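Local coordinates for protein beta-xylanase (Caldicellulosiruptor kristjanssonii, PDB 7NWN) that probably binds plant cell-wall polysaccharide through a family 9 carbohydrate-binding module belonging to a multimodular heat-stable xylanase, at residues Y89-F102 with T160-D172. Numbering follows the deposited sequence.
Sequences YQQDSVEIFLDENF and TIMGFEFQVNEAD. With CA (calcium ion), chain Q; CA (calcium ion), chain S.
N169 reaches across to S93 and E95, showing how one amide can tie two antiparallel strands together through their side chains. With CG anti to its carbonyl carbon (chi1 -60°), N169 holds its amide beside both partners. ND2 spends both hydrogens across the strand boundary, on S93 OG at 3.0 Å and, almost straight (172°), on E95 OE2 at 2.8 Å, which it meets from above the carboxylate plane. OD1 of the same amide takes a bond from Q167 NE2, so both ends are engaged and its flip is fixed. S93 OG in turn donates to Q91 O, while H114 and R116 also engage the E95 carboxylate. Replacing N169 with alanine would probably leave S93 OG and E95 OE2 without their shared donor and Q167 NE2 without this acceptor.

Farther along this face, the F97 ring lies beside E165, CD1 being 3.5 Å from E165 CB. On the opposite face V94 and I96 reach strand 143-151 in the core of the beta-sandwich, packing with F166 and F164, while L98 meets F164. Beyond the ladder, I161 CG2 sits centrally over the F102 ring in a CH-pi contact.

D92, also bonded to N82, chelates one calcium through both carboxylate oxygens, joined by A171 O at 2.4 Å, D78 and V80; A171 N donates to D92 OD1. D99 OD1 binds another with D103, D111 and D112, its carboxylate also meeting R104. Metal coordination thus crosslinks the strands at the D92 end, as might be expected in a hyperthermostable enzyme's module.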
ATOM      1  N   TYR A  89       4.056  13.364   6.288  1.00 39.08           N
ATOM      2  CA  TYR A  89       2.906  12.644   6.806  1.00 40.11           C
ATOM      3  C   TYR A  89       1.815  13.635   7.230  1.00 39.71           C
ATOM      4  O   TYR A  89       0.730  13.185   7.606  1.00 40.07           O
ATOM      5  CB  TYR A  89       3.226  11.718   7.975  1.00 42.45           C
ATOM      6  CG  TYR A  89       3.787  12.418   9.194  1.00 57.30           C
ATOM      7  CD1 TYR A  89       2.951  13.007  10.151  1.00 53.20           C
ATOM      8  CD2 TYR A  89       5.159  12.444   9.411  1.00 58.04           C
ATOM      9  CE1 TYR A  89       3.472  13.624  11.278  1.00 68.76           C
ATOM     10  CE2 TYR A  89       5.692  13.052  10.535  1.00 66.19           C
ATOM     11  CZ  TYR A  89       4.849  13.647  11.465  1.00 73.38           C
ATOM     12  OH  TYR A  89       5.374  14.236  12.582  1.00 89.73           O
ATOM     13  N   GLN A  90       2.110  14.946   7.146  1.00 36.60           N
ATOM     14  CA  GLN A  90       1.070  15.955   7.397  1.00 46.21           C
ATOM     15  C   GLN A  90       0.367  16.396   6.102  1.00 43.52           C
ATOM     16  O   GLN A  90      -0.309  17.424   6.079  1.00 42.58           O
ATOM     17  CB  GLN A  90       1.640  17.140   8.190  1.00 42.88           C
ATOM     18  CG  GLN A  90       2.103  16.723   9.584  1.00 49.75           C
ATOM     19  CD  GLN A  90       1.431  17.554  10.651  1.00 57.28           C
ATOM     20  OE1 GLN A  90       0.205  17.589  10.799  1.00 47.09           O
ATOM     21  NE2 GLN A  90       2.252  18.301  11.364  1.00 50.14           N
ATOM     22  N   GLN A  91       0.555  15.641   5.009  1.00 39.58           N
ATOM     23  CA  GLN A  91      -0.163  15.842   3.752  1.00 39.83           C
ATOM     24  C   GLN A  91      -1.095  14.651   3.535  1.00 39.89           C
ATOM     25  O   GLN A  91      -0.815  13.531   3.982  1.00 34.80           O
ATOM     26  CB  GLN A  91       0.837  15.948   2.599  1.00 37.97           C
ATOM     27  CG  GLN A  91       2.024  16.867   2.881  1.00 36.96           C
ATOM     28  CD  GLN A  91       3.121  16.726   1.849  1.00 43.63           C
ATOM     29  OE1 GLN A  91       3.083  15.854   0.987  1.00 39.79           O
ATOM     30  NE2 GLN A  91       4.138  17.586   1.919  1.00 40.32           N
ATOM     31  N   ASP A  92      -2.151  14.873   2.756  1.00 33.47           N
ATOM     32  CA  ASP A  92      -3.025  13.768   2.402  1.00 33.50           C
ATOM     33  C   ASP A  92      -2.201  12.776   1.559  1.00 29.66           C
ATOM     34  O   ASP A  92      -1.682  13.159   0.532  1.00 30.63           O
ATOM     35  CB  ASP A  92      -4.190  14.274   1.568  1.00 30.82           C
ATOM     36  CG  ASP A  92      -5.309  14.892   2.404  1.00 37.84           C
ATOM     37  OD1 ASP A  92      -5.782  14.248   3.355  1.00 34.88           O
ATOM     38  OD2 ASP A  92      -5.691  16.006   2.101  1.00 40.82           O
ATOM     39  N   SER A  93      -2.060  11.541   2.038  1.00 30.20           N
ATOM     40  CA  SER A  93      -1.036  10.638   1.544  1.00 32.22           C
ATOM     41  C   SER A  93      -1.417   9.233   1.992  1.00 30.80           C
ATOM     42  O   SER A  93      -2.269   9.075   2.874  1.00 31.41           O
ATOM     43  CB  SER A  93       0.362  11.059   2.016  1.00 31.90           C
ATOM     44  OG  SER A  93       0.410  11.122   3.417  1.00 33.58           O
ATOM     45  N   VAL A  94      -0.850   8.231   1.319  1.00 32.08           N
ATOM     46  CA  VAL A  94      -0.997   6.866   1.788  1.00 32.93           C
ATOM     47  C   VAL A  94       0.403   6.321   2.118  1.00 33.46           C
ATOM     48  O   VAL A  94       1.374   6.751   1.535  1.00 30.46           O
ATOM     49  CB  VAL A  94      -1.743   5.949   0.791  1.00 35.16           C
ATOM     50  CG1 VAL A  94      -3.115   6.477   0.385  1.00 33.72           C
ATOM     51  CG2 VAL A  94      -0.907   5.611  -0.401  1.00 34.91           C
ATOM     52  N   GLU A  95       0.497   5.383   3.066  1.00 33.59           N
ATOM     53  CA  GLU A  95       1.792   4.803   3.417  1.00 31.85           C
ATOM     54  C   GLU A  95       1.653   3.284   3.350  1.00 34.20           C
ATOM     55  O   GLU A  95       0.591   2.732   3.670  1.00 31.49           O
ATOM     56  CB  GLU A  95       2.119   5.143   4.867  1.00 36.31           C
ATOM     57  CG  GLU A  95       2.293   6.642   5.103  1.00 35.51           C
ATOM     58  CD  GLU A  95       2.746   7.047   6.480  1.00 40.21           C
ATOM     59  OE1 GLU A  95       3.055   6.152   7.308  1.00 41.18           O
ATOM     60  OE2 GLU A  95       2.787   8.258   6.742  1.00 41.32           O
ATOM     61  N   ILE A  96       2.737   2.651   2.886  1.00 35.88           N
ATOM     62  CA  ILE A  96       2.798   1.209   2.681  1.00 36.14           C
ATOM     63  C   ILE A  96       4.025   0.740   3.458  1.00 34.86           C
ATOM     64  O   ILE A  96       5.084   1.317   3.305  1.00 32.71           O
ATOM     65  CB  ILE A  96       2.887   0.858   1.167  1.00 36.27           C
ATOM     66  CG1 ILE A  96       1.589   1.299   0.457  1.00 38.54           C
ATOM     67  CG2 ILE A  96       3.099  -0.655   0.938  1.00 33.21           C
ATOM     68  CD1 ILE A  96       1.813   1.536  -1.028  1.00 40.70           C
ATOM     69  N   PHE A  97       3.833  -0.287   4.274  1.00 37.29           N
ATOM     70  CA  PHE A  97       4.883  -0.888   5.080  1.00 34.60           C
ATOM     71  C   PHE A  97       5.021  -2.349   4.650  1.00 36.77           C
ATOM     72  O   PHE A  97       3.999  -3.005   4.457  1.00 34.97           O
ATOM     73  CB  PHE A  97       4.420  -0.873   6.540  1.00 38.27           C
ATOM     74  CG  PHE A  97       4.008   0.470   7.131  1.00 36.51           C
ATOM     75  CD1 PHE A  97       2.776   1.041   6.828  1.00 34.23           C
ATOM     76  CD2 PHE A  97       4.846   1.131   8.030  1.00 40.89           C
ATOM     77  CE1 PHE A  97       2.368   2.225   7.434  1.00 38.58           C
ATOM     78  CE2 PHE A  97       4.448   2.317   8.652  1.00 41.27           C
ATOM     79  CZ  PHE A  97       3.208   2.858   8.348  1.00 37.80           C
ATOM     80  N   LEU A  98       6.266  -2.840   4.533  1.00 37.56           N
ATOM     81  CA  LEU A  98       6.504  -4.237   4.183  1.00 42.56           C
ATOM     82  C   LEU A  98       7.654  -4.817   5.027  1.00 37.06           C
ATOM     83  O   LEU A  98       8.720  -4.200   5.148  1.00 37.03           O
ATOM     84  CB  LEU A  98       6.846  -4.326   2.692  1.00 35.10           C
ATOM     85  CG  LEU A  98       6.742  -5.727   2.069  1.00 38.93           C
ATOM     86  CD1 LEU A  98       5.299  -6.222   2.035  1.00 35.54           C
ATOM     87  CD2 LEU A  98       7.366  -5.718   0.665  1.00 41.53           C
ATOM     88  N   ASP A  99       7.409  -6.002   5.608  1.00 40.63           N
ATOM     89  CA  ASP A  99       8.447  -6.806   6.258  1.00 40.76           C
ATOM     90  C   ASP A  99       8.623  -8.025   5.348  1.00 41.46           C
ATOM     91  O   ASP A  99       7.846  -8.980   5.451  1.00 41.82           O
ATOM     92  CB  ASP A  99       7.986  -7.184   7.672  1.00 40.09           C
ATOM     93  CG  ASP A  99       8.808  -8.241   8.455  1.00 43.35           C
ATOM     94  OD1 ASP A  99       9.952  -8.592   8.050  1.00 36.26           O
ATOM     95  OD2 ASP A  99       8.247  -8.735   9.454  1.00 41.43           O
ATOM     96  N   GLU A 100       9.566  -7.889   4.410  1.00 40.54           N
ATOM     97  CA  GLU A 100       9.667  -8.784   3.259  1.00 45.86           C
ATOM     98  C   GLU A 100      10.117 -10.176   3.710  1.00 50.58           C
ATOM     99  O   GLU A 100       9.599 -11.165   3.207  1.00 49.08           O
ATOM    100  CB  GLU A 100      10.647  -8.214   2.229  1.00 43.34           C
ATOM    101  CG  GLU A 100      10.553  -8.887   0.874  1.00 46.18           C
ATOM    102  CD  GLU A 100      11.488  -8.339  -0.190  1.00 46.09           C
ATOM    103  OE1 GLU A 100      12.190  -7.348   0.060  1.00 48.73           O
ATOM    104  OE2 GLU A 100      11.491  -8.896  -1.279  1.00 55.81           O
ATOM    105  N   ASN A 101      11.053 -10.254   4.670  1.00 50.74           N
ATOM    106  CA  ASN A 101      11.508 -11.564   5.144  1.00 52.36           C
ATOM    107  C   ASN A 101      10.573 -12.131   6.207  1.00 52.68           C
ATOM    108  O   ASN A 101      10.758 -13.259   6.611  1.00 55.04           O
ATOM    109  CB  ASN A 101      12.946 -11.550   5.679  1.00 48.43           C
ATOM    110  CG  ASN A 101      13.967 -11.061   4.668  1.00 55.50           C
ATOM    111  OD1 ASN A 101      13.792 -11.168   3.450  1.00 58.22           O
ATOM    112  ND2 ASN A 101      15.041 -10.472   5.156  1.00 65.24           N
ATOM    113  N   PHE A 102       9.576 -11.371   6.673  1.00 46.60           N
ATOM    114  CA  PHE A 102       8.691 -11.821   7.745  1.00 45.20           C
ATOM    115  C   PHE A 102       9.441 -12.151   9.051  1.00 50.01           C
ATOM    116  O   PHE A 102       9.048 -13.065   9.772  1.00 49.59           O
ATOM    117  CB  PHE A 102       7.838 -12.997   7.284  1.00 41.14           C
ATOM    118  CG  PHE A 102       6.610 -13.243   8.118  1.00 44.12           C
ATOM    119  CD1 PHE A 102       5.754 -12.213   8.466  1.00 47.43           C
ATOM    120  CD2 PHE A 102       6.285 -14.526   8.546  1.00 48.71           C
ATOM    121  CE1 PHE A 102       4.619 -12.447   9.238  1.00 47.79           C
ATOM    122  CE2 PHE A 102       5.131 -14.761   9.283  1.00 48.13           C
ATOM    123  CZ  PHE A 102       4.300 -13.723   9.641  1.00 51.77           C
ATOM    124  N   THR A 160       4.466 -17.778   0.209  1.00 45.06           N
ATOM    125  CA  THR A 160       5.220 -16.697   0.835  1.00 42.73           C
ATOM    126  C   THR A 160       4.340 -15.876   1.776  1.00 44.15           C
ATOM    127  O   THR A 160       3.179 -15.576   1.456  1.00 43.33           O
ATOM    128  CB  THR A 160       5.861 -15.751  -0.177  1.00 49.73           C
ATOM    129  OG1 THR A 160       6.737 -16.583  -0.927  1.00 47.30           O
ATOM    130  CG2 THR A 160       6.658 -14.617   0.454  1.00 41.98           C
ATOM    131  N   ILE A 161       4.885 -15.565   2.971  1.00 46.94           N
ATOM    132  CA  ILE A 161       4.197 -14.668   3.895  1.00 45.02           C
ATOM    133  C   ILE A 161       5.099 -13.468   4.115  1.00 44.21           C
ATOM    134  O   ILE A 161       6.305 -13.643   4.337  1.00 43.74           O
ATOM    135  CB  ILE A 161       3.762 -15.324   5.221  1.00 51.21           C
ATOM    136  CG1 ILE A 161       2.801 -16.484   4.970  1.00 56.79           C
ATOM    137  CG2 ILE A 161       3.129 -14.311   6.172  1.00 43.92           C
ATOM    138  CD1 ILE A 161       2.502 -17.309   6.197  1.00 61.05           C
ATOM    139  N   MET A 162       4.488 -12.265   4.024  1.00 41.56           N
ATOM    140  CA  MET A 162       5.190 -11.041   4.394  1.00 40.84           C
ATOM    141  C   MET A 162       4.379 -10.275   5.446  1.00 37.33           C
ATOM    142  O   MET A 162       3.171 -10.462   5.573  1.00 38.35           O
ATOM    143  CB  MET A 162       5.477 -10.160   3.175  1.00 41.76           C
ATOM    144  CG  MET A 162       6.422 -10.837   2.206  1.00 44.75           C
ATOM    145  SD  MET A 162       6.732  -9.936   0.652  1.00 47.09           S
ATOM    146  CE  MET A 162       5.147 -10.100  -0.144  1.00 48.61           C
ATOM    147  N   GLY A 163       5.079  -9.460   6.247  1.00 39.64           N
ATOM    148  CA  GLY A 163       4.359  -8.487   7.047  1.00 37.24           C
ATOM    149  C   GLY A 163       3.999  -7.282   6.163  1.00 36.77           C
ATOM    150  O   GLY A 163       4.785  -6.881   5.299  1.00 35.79           O
ATOM    151  N   PHE A 164       2.821  -6.714   6.414  1.00 36.73           N
ATOM    152  CA  PHE A 164       2.343  -5.599   5.613  1.00 41.08           C
ATOM    153  C   PHE A 164       1.511  -4.690   6.511  1.00 36.29           C
ATOM    154  O   PHE A 164       0.710  -5.187   7.299  1.00 40.30           O
ATOM    155  CB  PHE A 164       1.500  -6.181   4.464  1.00 39.09           C
ATOM    156  CG  PHE A 164       0.794  -5.170   3.605  1.00 36.06           C
ATOM    157  CD1 PHE A 164       1.481  -4.534   2.577  1.00 34.76           C
ATOM    158  CD2 PHE A 164      -0.524  -4.842   3.849  1.00 33.30           C
ATOM    159  CE1 PHE A 164       0.835  -3.575   1.815  1.00 34.52           C
ATOM    160  CE2 PHE A 164      -1.149  -3.850   3.097  1.00 32.94           C
ATOM    161  CZ  PHE A 164      -0.474  -3.253   2.072  1.00 30.70           C
ATOM    162  N   GLU A 165       1.582  -3.375   6.267  1.00 40.01           N
ATOM    163  CA  GLU A 165       0.611  -2.425   6.805  1.00 37.51           C
ATOM    164  C   GLU A 165       0.266  -1.397   5.707  1.00 35.51           C
ATOM    165  O   GLU A 165       1.075  -1.159   4.816  1.00 33.62           O
ATOM    166  CB  GLU A 165       1.160  -1.780   8.104  1.00 38.73           C
ATOM    167  CG  GLU A 165       0.317  -0.647   8.728  1.00 35.91           C
ATOM    168  CD  GLU A 165      -1.107  -0.965   9.166  1.00 39.37           C
ATOM    169  OE1 GLU A 165      -1.833  -1.745   8.470  1.00 41.28           O
ATOM    170  OE2 GLU A 165      -1.533  -0.431  10.219  1.00 42.56           O
ATOM    171  N   PHE A 166      -0.940  -0.823   5.816  1.00 33.03           N
ATOM    172  CA  PHE A 166      -1.475   0.248   4.991  1.00 36.48           C
ATOM    173  C   PHE A 166      -2.013   1.349   5.925  1.00 38.11           C
ATOM    174  O   PHE A 166      -2.753   1.067   6.864  1.00 36.33           O
ATOM    175  CB  PHE A 166      -2.580  -0.307   4.082  1.00 33.21           C
ATOM    176  CG  PHE A 166      -3.183   0.729   3.168  1.00 34.30           C
ATOM    177  CD1 PHE A 166      -2.522   1.160   2.021  1.00 34.50           C
ATOM    178  CD2 PHE A 166      -4.395   1.328   3.512  1.00 33.74           C
ATOM    179  CE1 PHE A 166      -3.080   2.154   1.228  1.00 36.20           C
ATOM    180  CE2 PHE A 166      -4.941   2.324   2.717  1.00 35.81           C
ATOM    181  CZ  PHE A 166      -4.273   2.731   1.580  1.00 35.45           C
ATOM    182  N   GLN A 167      -1.674   2.602   5.619  1.00 37.00           N
ATOM    183  CA  GLN A 167      -2.153   3.767   6.355  1.00 35.24           C
ATOM    184  C   GLN A 167      -2.538   4.908   5.389  1.00 33.87           C
ATOM    185  O   GLN A 167      -1.861   5.159   4.396  1.00 31.94           O
ATOM    186  CB  GLN A 167      -1.031   4.292   7.255  1.00 34.34           C
ATOM    187  CG  GLN A 167      -1.522   5.349   8.249  1.00 35.86           C
ATOM    188  CD  GLN A 167      -0.403   5.674   9.215  1.00 40.52           C
ATOM    189  OE1 GLN A 167       0.083   4.822   9.976  1.00 38.05           O
ATOM    190  NE2 GLN A 167       0.032   6.916   9.166  1.00 35.61           N
ATOM    191  N   VAL A 168      -3.609   5.636   5.752  1.00 33.81           N
ATOM    192  CA  VAL A 168      -3.938   6.885   5.095  1.00 35.33           C
ATOM    193  C   VAL A 168      -3.715   7.988   6.119  1.00 35.11           C
ATOM    194  O   VAL A 168      -4.228   7.890   7.224  1.00 33.71           O
ATOM    195  CB  VAL A 168      -5.413   6.862   4.677  1.00 36.27           C
ATOM    196  CG1 VAL A 168      -5.919   8.222   4.166  1.00 36.78           C
ATOM    197  CG2 VAL A 168      -5.675   5.740   3.674  1.00 41.09           C
ATOM    198  N   ASN A 169      -3.024   9.039   5.712  1.00 32.64           N
ATOM    199  CA  ASN A 169      -2.950  10.298   6.452  1.00 35.41           C
ATOM    200  C   ASN A 169      -3.978  11.266   5.855  1.00 35.98           C
ATOM    201  O   ASN A 169      -3.944  11.540   4.646  1.00 33.74           O
ATOM    202  CB  ASN A 169      -1.569  10.893   6.262  1.00 30.28           C
ATOM    203  CG  ASN A 169      -0.502   9.938   6.791  1.00 32.20           C
ATOM    204  OD1 ASN A 169      -0.656   9.358   7.876  1.00 37.37           O
ATOM    205  ND2 ASN A 169       0.599   9.806   6.061  1.00 33.00           N
ATOM    206  N   GLU A 170      -4.894  11.742   6.706  1.00 34.09           N
ATOM    207  CA  GLU A 170      -5.862  12.737   6.303  1.00 38.76           C
ATOM    208  C   GLU A 170      -5.497  14.109   6.852  1.00 39.52           C
ATOM    209  O   GLU A 170      -5.452  14.282   8.075  1.00 40.82           O
ATOM    210  CB  GLU A 170      -7.273  12.484   6.802  1.00 41.79           C
ATOM    211  CG  GLU A 170      -8.133  13.613   6.173  1.00 47.91           C
ATOM    212  CD  GLU A 170      -9.411  13.828   6.920  1.00 58.65           C
ATOM    213  OE1 GLU A 170      -9.783  12.935   7.755  1.00 56.10           O
ATOM    214  OE2 GLU A 170     -10.014  14.864   6.667  1.00 65.15           O
ATOM    215  N   ALA A 171      -5.274  15.058   5.936  1.00 33.78           N
ATOM    216  CA  ALA A 171      -4.967  16.440   6.279  1.00 39.83           C
ATOM    217  C   ALA A 171      -6.184  17.309   5.988  1.00 41.43           C
ATOM    218  O   ALA A 171      -6.942  16.969   5.097  1.00 41.07           O
ATOM    219  CB  ALA A 171      -3.784  16.962   5.521  1.00 30.83           C
ATOM    220  N   ASP A 172      -6.319  18.467   6.656  1.00 47.57           N
ATOM    221  CA  ASP A 172      -7.466  19.344   6.388  1.00 43.49           C
ATOM    222  C   ASP A 172      -6.977  20.670   5.804  1.00 46.86           C
ATOM    223  O   ASP A 172      -5.776  20.821   5.530  1.00 37.45           O
ATOM    224  CB  ASP A 172      -8.353  19.477   7.632  1.00 44.90           C
ATOM    225  CG  ASP A 172      -7.734  20.336   8.738  1.00 43.86           C
ATOM    226  OD1 ASP A 172      -6.557  20.834   8.599  1.00 41.74           O
ATOM    227  OD2 ASP A 172      -8.432  20.496   9.741  1.00 57.02           O
TER
HETATM  228 CA    CA Q 316      -7.911  15.682   3.359  1.00 50.34          CA
HETATM  229 CA    CA S 318      11.938  -7.755   8.043  0.60 51.82          CA
HETATM  230  O   HOH W   1       9.012 -13.724   3.455  1.00 54.45           O
HETATM  231  O   HOH W   2      -9.987  16.380   4.742  1.00 35.41           O
HETATM  232  O   HOH W   3      11.302  -7.167  10.398  1.00 54.89           O